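Local coordinates for poly(ADP-ribose) glycohydrolase (PDB 3SIG), which hydrolyses the ribose-to-ribose glycosidic bonds of poly(ADP-ribose) and binds ADP-ribose in a pocket of its macrodomain-like fold, at residues Arg66-Glu71 with Ala78-Gly83; Ala133-Gln138 with Leu142-Leu147; Pro154-Arg157 with Arg162-Glu165; Val195-Ala200 with Ala237-Asp242; Ala206-Gly211 with Gly248-Val253. One frame throughout, in Å; residues are numbered along the deposited sequence.

Contact 1 (Arg66-Glu71 with Ala78-Gly83); sequences RIEVTE and ARRLTG
Glu68 and Arg80 form a salt bridge at the protein surface, joining strand 66-70 to helix 74-84, which follows it in the chain. The strand is an outermost strand of the mixed sheet. The backbones stay well apart, 11.6 Å between the CA atoms of Glu68 and Leu81, and long side chains span the gap. Arg80 arrives end-on. Its NH1 and NH2 both donate to one oxygen, Glu68 OE1, at 3.0 Å each. OE1 lies in the guanidinium plane. NH1 uses the syn lone pair of OE1, while NH2 comes from above the carboxylate plane. The two flat groups are therefore not coplanar; their planes are 55° apart. A bend in the arginine chain at chi3 (58°) turns the guanidinium so that Leu81 CD1 lies over the centre of one face, 3.6 Å above it. Thr70 adds a looser touch, with CG2 4.0 Å from Arg80 NH2. Both charged groups have further partners. Glu68 OE1 is hydrogen-bonded to His252 on the adjacent strand, and Arg80 NE makes a salt bridge with Glu72, which also binds Thr70 OG1. An alanine in place of Glu68 would probably leave the outer nitrogens of Arg80 without this acceptor and His252 NE2 without its mate. The contact belongs to a beta-alpha-beta crossover: strand 66-70, helix 74-84 and then strand 90-94, parallel to the first and deeper in the sheet, as in the macrodomain fold.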
# COMPACT_ATOMS: atom_id res chain seq x y z
N ARG A 66 9.39 -17.45 -0.72
CA ARG A 66 9.58 -17.21 0.71
C ARG A 66 8.42 -16.37 1.24
O ARG A 66 8.26 -15.20 0.83
CB ARG A 66 10.90 -16.47 0.92
CG ARG A 66 11.33 -16.26 2.37
CD ARG A 66 12.50 -15.29 2.45
NE ARG A 66 13.69 -15.78 1.76
CZ ARG A 66 14.71 -16.39 2.35
NH1 ARG A 66 14.70 -16.59 3.67
NH2 ARG A 66 15.75 -16.80 1.64
N ILE A 67 7.60 -16.93 2.14
CA ILE A 67 6.45 -16.22 2.69
C ILE A 67 6.69 -16.02 4.17
O ILE A 67 6.94 -16.98 4.91
CB ILE A 67 5.12 -16.95 2.41
CG1 ILE A 67 4.89 -17.05 0.91
CG2 ILE A 67 3.96 -16.21 3.07
CD1 ILE A 67 3.59 -17.73 0.51
N GLU A 68 6.65 -14.77 4.63
CA GLU A 68 6.86 -14.44 6.05
C GLU A 68 5.63 -13.67 6.53
O GLU A 68 5.09 -12.85 5.78
CB GLU A 68 8.08 -13.51 6.26
CG GLU A 68 9.47 -14.05 5.84
CD GLU A 68 10.60 -13.04 6.07
OE1 GLU A 68 10.52 -11.90 5.57
OE2 GLU A 68 11.59 -13.38 6.76
N VAL A 69 5.22 -13.89 7.76
CA VAL A 69 4.27 -13.03 8.45
C VAL A 69 5.05 -12.39 9.57
O VAL A 69 5.68 -13.10 10.37
CB VAL A 69 3.08 -13.79 9.02
CG1 VAL A 69 2.15 -12.83 9.75
CG2 VAL A 69 2.34 -14.49 7.90
N THR A 70 5.03 -11.06 9.65
CA THR A 70 5.77 -10.34 10.69
C THR A 70 4.87 -9.29 11.31
O THR A 70 3.79 -9.00 10.76
CB THR A 70 7.03 -9.66 10.16
OG1 THR A 70 6.65 -8.53 9.36
CG2 THR A 70 7.86 -10.61 9.34
N GLU A 71 5.33 -8.75 12.43
CA GLU A 71 4.62 -7.62 13.07
C GLU A 71 5.18 -6.26 12.65
O GLU A 71 4.90 -5.24 13.29
CB GLU A 71 4.62 -7.75 14.60
CG GLU A 71 3.69 -8.89 15.09
CD GLU A 71 3.34 -8.83 16.58
OE1 GLU A 71 2.25 -8.32 16.96
OE2 GLU A 71 4.18 -9.33 17.35
N ALA A 78 9.52 -3.16 4.12
CA ALA A 78 10.10 -2.68 2.86
C ALA A 78 11.55 -2.27 3.03
O ALA A 78 12.40 -2.61 2.20
CB ALA A 78 9.30 -1.56 2.31
N ARG A 79 11.88 -1.62 4.13
CA ARG A 79 13.25 -1.18 4.36
C ARG A 79 14.17 -2.36 4.55
O ARG A 79 15.31 -2.36 4.06
CB ARG A 79 13.24 -0.26 5.56
CG ARG A 79 14.52 0.52 5.77
CD ARG A 79 14.35 1.47 6.93
NE ARG A 79 15.57 2.21 7.21
CZ ARG A 79 15.83 2.85 8.34
NH1 ARG A 79 14.94 2.87 9.30
NH2 ARG A 79 16.98 3.49 8.52
N ARG A 80 13.72 -3.35 5.31
CA ARG A 80 14.49 -4.56 5.55
C ARG A 80 14.80 -5.26 4.24
O ARG A 80 15.95 -5.64 3.97
CB ARG A 80 13.75 -5.48 6.52
CG ARG A 80 14.41 -6.82 6.70
CD ARG A 80 13.76 -7.69 7.78
NE ARG A 80 12.34 -7.96 7.54
CZ ARG A 80 11.87 -9.03 6.91
NH1 ARG A 80 12.68 -9.96 6.43
NH2 ARG A 80 10.56 -9.19 6.77
N LEU A 81 13.79 -5.47 3.42
CA LEU A 81 14.00 -6.14 2.15
C LEU A 81 14.89 -5.33 1.21
O LEU A 81 15.73 -5.89 0.51
CB LEU A 81 12.66 -6.44 1.49
CG LEU A 81 12.00 -7.77 1.87
CD1 LEU A 81 11.85 -8.02 3.37
CD2 LEU A 81 10.65 -7.90 1.14
N THR A 82 14.73 -4.01 1.21
CA THR A 82 15.49 -3.17 0.30
C THR A 82 16.97 -3.20 0.67
O THR A 82 17.82 -3.17 -0.22
CB THR A 82 14.94 -1.74 0.34
OG1 THR A 82 13.62 -1.74 -0.16
CG2 THR A 82 15.78 -0.83 -0.55
N GLY A 83 17.30 -3.37 1.93
CA GLY A 83 18.70 -3.43 2.35
C GLY A 83 19.37 -4.73 1.90
O GLY A 83 20.62 -4.80 1.84

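Contact 2 (Ala133-Gln138 with Leu142-Leu147); sequences AFHHRQ and LYSDHL
His135 has CG anti to its carbonyl carbon (chi1 -65°), and Ser144 carries OG between its backbone N and carbonyl carbon (chi1 74°). These torsions bring His135 NE2 to 2.8 Å from Ser144 OG. The two are hydrogen-bonded, and either could be the donor. The hydroxyl lies at the edge of the imidazole, near its plane. Ser144 OG also accepts from His146 N at 3.2 Å, which makes an ST turn. The position of OG is less certain, since it sits too close to a neighbour in the model. His135 belongs to an aromatic cluster with Phe134, Tyr143 and His146. The edge of Tyr143 points toward the face of His135, with planes at 70° and centroids 5.9 Å apart. Phe134 meets the His146 ring obliquely, with centroids 4.4 Å apart. Ser144 CB comes within 3.8 Å of Phe134 CE1. The extended Gln138 side chain lays its amide along the backbone of Tyr143. An alanine at Gln138 would lack that amide and would probably leave the Tyr143 backbone less covered on the helix side. Tyr143 OH bonds to Asn179, and the Tyr143 side chain lies about 6 Å from the bound ADP-ribose, so the contact borders the ligand region. It ties helix 129-138 to the loop before strand 147-157. Asp145 fastens this loop to Arg199 and Lys202 of helix 189-209, while His146 packs on Leu43 of strand 42-44 and Pro46 of helix 46-54.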
# COMPACT_ATOMS: atom_id res chain seq x y z
N ALA A 133 -11.75 11.01 -8.65
CA ALA A 133 -13.02 11.47 -9.24
C ALA A 133 -13.95 10.31 -9.58
O ALA A 133 -15.16 10.38 -9.35
CB ALA A 133 -12.76 12.32 -10.47
N PHE A 134 -13.39 9.23 -10.13
CA PHE A 134 -14.20 8.07 -10.44
C PHE A 134 -14.94 7.59 -9.21
O PHE A 134 -16.14 7.32 -9.25
CB PHE A 134 -13.35 6.92 -11.00
CG PHE A 134 -14.16 5.70 -11.31
CD1 PHE A 134 -14.38 4.75 -10.33
CD2 PHE A 134 -14.78 5.54 -12.54
CE1 PHE A 134 -15.16 3.64 -10.59
CE2 PHE A 134 -15.56 4.43 -12.79
CZ PHE A 134 -15.74 3.49 -11.81
N HIS A 135 -14.24 7.42 -8.10
CA HIS A 135 -14.89 6.90 -6.91
C HIS A 135 -15.87 7.88 -6.28
O HIS A 135 -16.94 7.49 -5.81
CB HIS A 135 -13.87 6.40 -5.88
CG HIS A 135 -13.09 5.22 -6.37
ND1 HIS A 135 -11.72 5.20 -6.45
CD2 HIS A 135 -13.51 4.04 -6.86
CE1 HIS A 135 -11.32 4.05 -6.97
NE2 HIS A 135 -12.40 3.33 -7.23
N HIS A 136 -15.55 9.18 -6.33
CA HIS A 136 -16.47 10.16 -5.80
C HIS A 136 -17.79 10.12 -6.53
O HIS A 136 -18.85 10.25 -5.91
CB HIS A 136 -15.88 11.56 -5.90
CG HIS A 136 -15.05 11.91 -4.72
ND1 HIS A 136 -13.69 11.69 -4.66
CD2 HIS A 136 -15.40 12.39 -3.50
CE1 HIS A 136 -13.23 12.07 -3.49
NE2 HIS A 136 -14.25 12.50 -2.76
N ARG A 137 -17.74 9.96 -7.85
CA ARG A 137 -18.96 9.94 -8.65
C ARG A 137 -19.68 8.61 -8.56
O ARG A 137 -20.89 8.55 -8.70
CB ARG A 137 -18.63 10.25 -10.11
CG ARG A 137 -18.09 11.67 -10.31
CD ARG A 137 -17.13 11.80 -11.50
NE ARG A 137 -17.82 11.83 -12.79
CZ ARG A 137 -17.27 12.22 -13.93
NH1 ARG A 137 -16.00 12.61 -13.97
NH2 ARG A 137 -17.98 12.22 -15.05
N GLN A 138 -18.94 7.53 -8.33
CA GLN A 138 -19.50 6.19 -8.26
C GLN A 138 -20.36 6.02 -7.02
O GLN A 138 -21.44 5.38 -7.08
CB GLN A 138 -18.36 5.16 -8.21
CG GLN A 138 -18.84 3.71 -8.01
CD GLN A 138 -17.70 2.73 -7.78
OE1 GLN A 138 -17.69 1.63 -8.35
NE2 GLN A 138 -16.76 3.12 -6.94
N LEU A 142 -18.14 -0.59 -2.47
CA LEU A 142 -17.33 -1.66 -3.02
C LEU A 142 -16.14 -1.07 -3.76
O LEU A 142 -15.17 -1.77 -4.00
CB LEU A 142 -18.12 -2.55 -3.96
CG LEU A 142 -19.08 -3.57 -3.32
CD1 LEU A 142 -19.98 -4.18 -4.38
CD2 LEU A 142 -18.32 -4.67 -2.60
N TYR A 143 -16.23 0.21 -4.14
CA TYR A 143 -15.20 0.90 -4.93
C TYR A 143 -14.98 0.16 -6.24
O TYR A 143 -15.95 -0.32 -6.85
CB TYR A 143 -13.91 1.13 -4.12
CG TYR A 143 -14.16 1.81 -2.80
CD1 TYR A 143 -14.95 2.94 -2.70
CD2 TYR A 143 -13.59 1.33 -1.64
CE1 TYR A 143 -15.14 3.56 -1.49
CE2 TYR A 143 -13.78 1.93 -0.44
CZ TYR A 143 -14.55 3.03 -0.35
OH TYR A 143 -14.70 3.64 0.87
N SER A 144 -13.75 0.07 -6.73
CA SER A 144 -13.51 -0.54 -8.03
C SER A 144 -12.09 -1.11 -8.03
O SER A 144 -11.31 -0.85 -7.13
CB SER A 144 -13.62 0.50 -9.15
OG SER A 144 -12.48 1.36 -9.15
N ASP A 145 -11.76 -1.82 -9.10
CA ASP A 145 -10.46 -2.43 -9.31
C ASP A 145 -9.45 -1.45 -9.93
O ASP A 145 -8.36 -1.87 -10.27
CB ASP A 145 -10.55 -3.66 -10.21
CG ASP A 145 -11.29 -4.81 -9.60
OD1 ASP A 145 -11.45 -4.89 -8.38
OD2 ASP A 145 -11.71 -5.69 -10.41
N HIS A 146 -9.76 -0.15 -10.05
CA HIS A 146 -8.72 0.80 -10.48
C HIS A 146 -7.52 0.71 -9.53
O HIS A 146 -7.69 0.60 -8.32
CB HIS A 146 -9.21 2.26 -10.45
CG HIS A 146 -10.23 2.61 -11.50
ND1 HIS A 146 -9.93 3.28 -12.67
CD2 HIS A 146 -11.56 2.40 -11.51
CE1 HIS A 146 -11.05 3.46 -13.37
NE2 HIS A 146 -12.05 2.93 -12.68
N LEU A 147 -6.32 0.84 -10.09
CA LEU A 147 -5.09 0.77 -9.31
C LEU A 147 -4.15 1.86 -9.79
O LEU A 147 -4.00 2.10 -10.98
CB LEU A 147 -4.45 -0.64 -9.48
CG LEU A 147 -3.14 -0.93 -8.77
CD1 LEU A 147 -3.09 -2.43 -8.43
CD2 LEU A 147 -2.02 -0.59 -9.67

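Contact 3 (Pro154-Arg157 with Arg162-Glu165); sequences PVFR and RLLE
Arg162 meets Arg157 near the turn of a beta hairpin, built from strands 147-157 and 163-175 of the mixed sheet. Arg162 O lies 3.1 Å from Arg157 CA, a CA-H...O contact. Leu163 comes next. It faces Arg157 as an antiparallel non-hydrogen-bonded pair, and the two side chains run side by side in the same direction. Leu163 CD2 sits 3.7 Å above one face of the Arg157 guanidinium, offset toward its rim. The same methyl, Leu163 CD2, reaches the edge of the Phe156 ring, 3.8 Å from Phe156 CD2. The buried guanidinium has several polar partners: a salt bridge to Glu10 and hydrogen bonds to Thr11 and to the carbonyls of Arg117 and Gly161. Helix 2-17 thus holds the group on which Leu163 rests, and Ile14 of that helix touches both Arg157 and Leu163. Leu164 follows and packs against the opposing backbone, its CD1 3.9 Å from Val155 O. Phe156 O receives two approaches from this strand. Leu163 CA gives Phe156 O a CA-H...O contact at 3.3 Å, and Leu164 N donates a hydrogen bond to Phe156 O at 2.9 Å, from above the carbonyl plane, 50° out of it.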
# COMPACT_ATOMS: atom_id res chain seq x y z
N PRO A 154 10.47 7.67 -3.18
CA PRO A 154 11.43 7.74 -2.09
C PRO A 154 10.72 7.69 -0.74
O PRO A 154 9.70 8.37 -0.54
CB PRO A 154 12.14 9.08 -2.34
CG PRO A 154 11.20 9.87 -3.14
CD PRO A 154 10.39 8.91 -3.95
N VAL A 155 11.27 6.92 0.18
CA VAL A 155 10.82 6.80 1.56
C VAL A 155 11.92 7.39 2.41
O VAL A 155 13.10 7.02 2.28
CB VAL A 155 10.59 5.33 1.94
CG1 VAL A 155 10.11 5.21 3.38
CG2 VAL A 155 9.57 4.71 1.02
N PHE A 156 11.55 8.31 3.29
CA PHE A 156 12.53 9.11 4.02
C PHE A 156 12.17 9.34 5.49
O PHE A 156 12.80 10.22 6.12
CB PHE A 156 12.81 10.45 3.28
CG PHE A 156 11.57 11.21 2.87
CD1 PHE A 156 11.12 11.17 1.56
CD2 PHE A 156 10.86 11.98 3.79
CE1 PHE A 156 9.99 11.86 1.19
CE2 PHE A 156 9.72 12.67 3.41
CZ PHE A 156 9.28 12.59 2.12
N ARG A 157 11.26 8.56 6.07
CA ARG A 157 11.06 8.55 7.52
C ARG A 157 11.01 7.13 8.04
O ARG A 157 10.58 6.21 7.30
CB ARG A 157 9.78 9.27 7.98
CG ARG A 157 9.68 10.71 7.61
CD ARG A 157 8.50 11.37 8.32
NE ARG A 157 8.25 12.68 7.76
CZ ARG A 157 8.75 13.79 8.27
NH1 ARG A 157 9.49 13.75 9.35
NH2 ARG A 157 8.49 14.95 7.68
N ARG A 162 11.02 9.99 12.30
CA ARG A 162 12.36 10.57 12.14
C ARG A 162 12.85 10.48 10.70
O ARG A 162 12.69 9.44 10.04
CB ARG A 162 13.35 9.83 13.04
CG ARG A 162 13.19 10.10 14.53
CD ARG A 162 13.90 11.38 14.94
NE ARG A 162 15.35 11.27 14.76
CZ ARG A 162 16.21 11.00 15.74
NH1 ARG A 162 15.78 10.79 16.97
NH2 ARG A 162 17.51 10.92 15.47
N LEU A 163 13.41 11.57 10.20
CA LEU A 163 13.91 11.61 8.84
C LEU A 163 15.13 10.69 8.72
O LEU A 163 15.93 10.61 9.65
CB LEU A 163 14.23 13.05 8.41
CG LEU A 163 12.99 13.92 8.22
CD1 LEU A 163 13.33 15.41 8.31
CD2 LEU A 163 12.29 13.59 6.92
N LEU A 164 15.31 10.06 7.56
CA LEU A 164 16.37 9.08 7.37
C LEU A 164 17.63 9.71 6.83
O LEU A 164 17.60 10.59 5.97
CB LEU A 164 15.91 7.97 6.41
CG LEU A 164 14.70 7.16 6.85
CD1 LEU A 164 14.33 6.10 5.82
CD2 LEU A 164 14.96 6.47 8.17
N GLU A 165 18.75 9.19 7.30
CA GLU A 165 20.06 9.61 6.76
C GLU A 165 20.18 9.21 5.30
O GLU A 165 20.73 9.94 4.48
CB GLU A 165 21.19 8.96 7.55
CG GLU A 165 21.27 9.41 9.00
CD GLU A 165 21.55 10.91 9.14
OE1 GLU A 165 22.25 11.46 8.28
OE2 GLU A 165 21.04 11.53 10.10

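Contact 4 (Val195-Ala200 with Ala237-Asp242); sequences VLRGRA and AGLLLD
The Arg197 guanidinium carries Leu239 over one face, with CD2 of the leucine 4.3 Å from Arg197 NE. This is apolar cover for a flat cation at an exposed edge of the contact. The arginine chain leaves CB with CG anti to the backbone N (chi1 -176°) and runs extended, which carries NE across to the other helix. A second guanidinium is that of Arg199. One of its faces is covered within its own helix by Val195 CG1, 3.6 Å above the plane and toward the rim. Its nitrogens are taken up elsewhere: NE makes a salt bridge with Asp145, and NH2 bonds to the carbonyls of Leu142 and Pro176. The contact itself is helix-to-helix packing, between helix 189-209 and the C-terminal end of helix 229-240. The latter is the helix of the beta-alpha-beta crossover from strand 214-217 to strand 252-256, as in the macrodomain fold. Leu239 does most of the joining. Leu239 CD2 goes to the Arg197 side chain, while Leu239 CD1 packs on Ala200 CB at 3.7 Å and on Ala200 C at 3.8 Å. The same leucine also touches Ala201 and Leu204 further along helix 189-209. Ala200 in turn meets Thr235 and Phe236, so its small side chain is packed against the preceding turn of helix 229-240 as well.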
# COMPACT_ATOMS: atom_id res chain seq x y z
N VAL A 195 -15.14 -10.02 -4.71
CA VAL A 195 -14.57 -8.70 -4.96
C VAL A 195 -13.10 -8.68 -4.48
O VAL A 195 -12.19 -8.24 -5.19
CB VAL A 195 -15.39 -7.59 -4.29
CG1 VAL A 195 -14.66 -6.28 -4.38
CG2 VAL A 195 -16.74 -7.49 -4.96
N LEU A 196 -12.84 -9.20 -3.29
CA LEU A 196 -11.48 -9.22 -2.73
C LEU A 196 -10.55 -10.05 -3.60
O LEU A 196 -9.43 -9.63 -3.87
CB LEU A 196 -11.49 -9.81 -1.32
CG LEU A 196 -12.00 -8.87 -0.23
CD1 LEU A 196 -12.26 -9.69 1.02
CD2 LEU A 196 -11.02 -7.77 0.08
N ARG A 197 -10.99 -11.21 -4.04
CA ARG A 197 -10.16 -12.07 -4.85
C ARG A 197 -9.83 -11.44 -6.19
O ARG A 197 -8.67 -11.47 -6.62
CB ARG A 197 -10.83 -13.42 -5.04
CG ARG A 197 -9.92 -14.35 -5.80
CD ARG A 197 -10.45 -15.77 -5.86
NE ARG A 197 -9.46 -16.68 -6.44
CZ ARG A 197 -9.35 -16.90 -7.75
NH1 ARG A 197 -10.16 -16.28 -8.61
NH2 ARG A 197 -8.43 -17.75 -8.20
N GLY A 198 -10.83 -10.89 -6.87
CA GLY A 198 -10.58 -10.26 -8.15
C GLY A 198 -9.61 -9.11 -8.06
O GLY A 198 -8.72 -8.91 -8.91
N ARG A 199 -9.78 -8.30 -7.04
CA ARG A 199 -8.96 -7.11 -6.85
C ARG A 199 -7.55 -7.45 -6.42
O ARG A 199 -6.60 -6.92 -6.96
CB ARG A 199 -9.67 -6.17 -5.86
CG ARG A 199 -9.12 -4.75 -5.83
CD ARG A 199 -10.07 -3.80 -5.11
NE ARG A 199 -11.36 -3.74 -5.79
CZ ARG A 199 -12.44 -3.19 -5.28
NH1 ARG A 199 -13.57 -3.25 -5.97
NH2 ARG A 199 -12.43 -2.65 -4.09
N ALA A 200 -7.42 -8.34 -5.45
CA ALA A 200 -6.09 -8.80 -5.06
C ALA A 200 -5.35 -9.47 -6.20
O ALA A 200 -4.13 -9.27 -6.36
CB ALA A 200 -6.18 -9.75 -3.87
N ALA A 237 -4.08 -16.29 0.26
CA ALA A 237 -3.68 -17.69 0.22
C ALA A 237 -4.15 -18.41 -1.02
O ALA A 237 -3.40 -19.20 -1.61
CB ALA A 237 -4.20 -18.44 1.45
N GLY A 238 -5.38 -18.19 -1.43
CA GLY A 238 -5.88 -18.82 -2.63
C GLY A 238 -5.12 -18.41 -3.89
O GLY A 238 -5.03 -19.18 -4.85
N LEU A 239 -4.55 -17.22 -3.89
CA LEU A 239 -3.78 -16.73 -5.01
C LEU A 239 -2.34 -17.23 -4.99
O LEU A 239 -1.75 -17.48 -6.06
CB LEU A 239 -3.78 -15.19 -5.02
CG LEU A 239 -5.15 -14.59 -5.34
CD1 LEU A 239 -5.17 -13.08 -5.00
CD2 LEU A 239 -5.62 -14.83 -6.75
N LEU A 240 -1.79 -17.42 -3.80
CA LEU A 240 -0.36 -17.69 -3.66
C LEU A 240 -0.04 -19.14 -3.31
O LEU A 240 1.10 -19.57 -3.54
CB LEU A 240 0.26 -16.81 -2.57
CG LEU A 240 0.29 -15.32 -2.91
CD1 LEU A 240 0.52 -14.52 -1.63
CD2 LEU A 240 1.35 -14.98 -3.95
N LEU A 241 -1.01 -19.88 -2.80
CA LEU A 241 -0.78 -21.25 -2.31
C LEU A 241 -1.64 -22.25 -3.07
O LEU A 241 -2.48 -21.90 -3.90
CB LEU A 241 -1.13 -21.35 -0.82
CG LEU A 241 -0.43 -20.39 0.12
CD1 LEU A 241 -0.85 -20.59 1.58
CD2 LEU A 241 1.05 -20.54 -0.00
N ASP A 242 -1.42 -23.53 -2.80
CA ASP A 242 -2.16 -24.64 -3.39
C ASP A 242 -2.38 -24.50 -4.89
O ASP A 242 -3.50 -24.69 -5.38
CB ASP A 242 -3.49 -24.86 -2.68
CG ASP A 242 -4.11 -26.23 -2.98
OD1 ASP A 242 -3.35 -27.20 -3.26
OD2 ASP A 242 -5.36 -26.37 -2.96

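Contact 5 (Ala206-Gly211 with Gly248-Val253); sequences AARHHG and GRFAHV
Phe250 packs against Arg208 and Ala207 where helix 189-209 ends in a Schellman motif, with Gly211 as its C-prime residue. The contact joins this helix end to the loop that leads into strand 252-256 of the macrodomain-type sheet. In the first shell, Phe250 CE1 lies 3.9 Å from Arg208 CD and 4.2 Å from Ala207 CB. Both approach the ring obliquely. The arginine and the phenylalanine slide past each other in opposite directions, and the guanidinium and ring planes are 50° apart. Arg208 is bent at chi2 (58°), which brings its NE to the backbone of the loop. There Arg208 NE donates a weak hydrogen bond to Arg249 O at 3.1 Å, with an N-H...O angle of only 123°. Arg249 itself sends its side chain the other way, where NE binds Pro245 O. The next shell fixes the loop. Phe250 and Ala207 both rest on Leu215 of strand 214-217, Phe250 O accepts from Thr65 OG1, and the backbone of Ala251 bonds to Arg66 and Arg213. On the helix side the chain turns at His210, and the Schellman bonds close it: Gly211 N reaches Arg208 O at 2.9 Å, and His212 N reaches Ala207 O. The ring of His210 stacks on Tyr149. His210 ND1 donates to Ala206 O at 3.3 Å, while His210 N reaches the same oxygen at 3.1 Å from the opposite face of the carbonyl plane.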
# COMPACT_ATOMS: atom_id res chain seq x y z
N ALA A 206 -0.37 -6.54 -11.40
CA ALA A 206 0.34 -5.30 -11.68
C ALA A 206 1.74 -5.35 -11.14
O ALA A 206 2.69 -4.92 -11.81
CB ALA A 206 -0.41 -4.14 -11.11
N ALA A 207 1.92 -5.91 -9.94
CA ALA A 207 3.26 -6.01 -9.34
C ALA A 207 4.17 -6.85 -10.22
O ALA A 207 5.32 -6.48 -10.50
CB ALA A 207 3.17 -6.62 -7.96
N ARG A 208 3.67 -7.98 -10.70
CA ARG A 208 4.48 -8.88 -11.47
C ARG A 208 4.78 -8.27 -12.85
O ARG A 208 5.91 -8.41 -13.37
CB ARG A 208 3.80 -10.23 -11.63
CG ARG A 208 4.76 -11.35 -12.11
CD ARG A 208 5.96 -11.54 -11.15
NE ARG A 208 7.01 -12.40 -11.69
CZ ARG A 208 8.04 -11.97 -12.43
NH1 ARG A 208 8.17 -10.68 -12.74
NH2 ARG A 208 8.95 -12.84 -12.88
N HIS A 209 3.79 -7.62 -13.45
CA HIS A 209 3.93 -6.96 -14.76
C HIS A 209 5.03 -5.91 -14.72
O HIS A 209 5.72 -5.70 -15.72
CB HIS A 209 2.59 -6.30 -15.14
CG HIS A 209 2.61 -5.54 -16.43
ND1 HIS A 209 2.78 -6.15 -17.66
CD2 HIS A 209 2.39 -4.23 -16.68
CE1 HIS A 209 2.72 -5.23 -18.61
NE2 HIS A 209 2.49 -4.06 -18.04
N HIS A 210 5.19 -5.23 -13.58
CA HIS A 210 6.21 -4.20 -13.43
C HIS A 210 7.50 -4.77 -12.89
O HIS A 210 8.38 -3.99 -12.50
CB HIS A 210 5.67 -3.05 -12.60
CG HIS A 210 4.83 -2.12 -13.40
ND1 HIS A 210 3.46 -2.17 -13.47
CD2 HIS A 210 5.22 -1.17 -14.28
CE1 HIS A 210 3.04 -1.26 -14.32
NE2 HIS A 210 4.08 -0.63 -14.82
N GLY A 211 7.65 -6.09 -12.89
CA GLY A 211 8.91 -6.74 -12.59
C GLY A 211 9.26 -6.90 -11.12
O GLY A 211 10.39 -7.21 -10.77
N GLY A 248 4.38 -19.51 -6.70
CA GLY A 248 5.74 -19.53 -7.18
C GLY A 248 6.19 -18.38 -8.05
O GLY A 248 7.33 -18.37 -8.51
N ARG A 249 5.34 -17.37 -8.27
CA ARG A 249 5.65 -16.29 -9.18
C ARG A 249 6.40 -15.14 -8.53
O ARG A 249 7.00 -14.30 -9.22
CB ARG A 249 4.39 -15.77 -9.84
CG ARG A 249 3.78 -16.80 -10.75
CD ARG A 249 2.83 -16.19 -11.75
NE ARG A 249 1.96 -17.23 -12.29
CZ ARG A 249 2.33 -18.12 -13.21
NH1 ARG A 249 3.56 -18.09 -13.71
NH2 ARG A 249 1.47 -19.03 -13.63
N PHE A 250 6.36 -15.07 -7.21
CA PHE A 250 7.13 -14.07 -6.51
C PHE A 250 8.28 -14.77 -5.78
O PHE A 250 8.18 -15.95 -5.44
CB PHE A 250 6.26 -13.26 -5.53
CG PHE A 250 5.20 -12.47 -6.23
CD1 PHE A 250 5.54 -11.30 -6.89
CD2 PHE A 250 3.92 -12.94 -6.33
CE1 PHE A 250 4.59 -10.57 -7.60
CE2 PHE A 250 2.94 -12.20 -7.02
CZ PHE A 250 3.27 -11.04 -7.67
N ALA A 251 9.36 -14.05 -5.56
CA ALA A 251 10.50 -14.58 -4.78
C ALA A 251 10.23 -14.53 -3.28
O ALA A 251 10.60 -15.42 -2.52
CB ALA A 251 11.78 -13.83 -5.12
N HIS A 252 9.58 -13.46 -2.82
CA HIS A 252 9.43 -13.19 -1.39
C HIS A 252 8.19 -12.32 -1.19
O HIS A 252 8.03 -11.30 -1.86
CB HIS A 252 10.68 -12.46 -0.91
CG HIS A 252 10.81 -12.28 0.57
ND1 HIS A 252 11.91 -11.66 1.12
CD2 HIS A 252 10.00 -12.60 1.61
CE1 HIS A 252 11.77 -11.61 2.44
NE2 HIS A 252 10.64 -12.19 2.76
N VAL A 253 7.30 -12.80 -0.35
CA VAL A 253 6.12 -12.04 0.06
C VAL A 253 6.12 -11.94 1.56
O VAL A 253 6.20 -12.97 2.27
CB VAL A 253 4.84 -12.74 -0.37
CG1 VAL A 253 3.61 -12.01 0.15
CG2 VAL A 253 4.78 -12.86 -1.91

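Overall arrangement
Contacts 1, 3 and 5 all reach the mixed sheet. Contacts 1 and 5 use neighbouring strands, 66-70 and 252-256, and their centres are 14 Å apart. Contact 3 lies in the hairpin toward the other edge and touches contact 1 through Arg79 and Leu164. Contacts 4 and 5 share helix 189-209, and their segments alternate along the chain, so residues 195-253 are tied twice. Contact 2 comes between contacts 1 and 3 in sequence. It is about 30 Å from contact 1, centre to centre, on the opposite side of the chain's centre. Arg199 connects it to contact 4. The Tyr143 side chain of contact 2 lies about 6 Å from the bound ADP-ribose, and the Thr70 side chain of contact 1 about 8 Å.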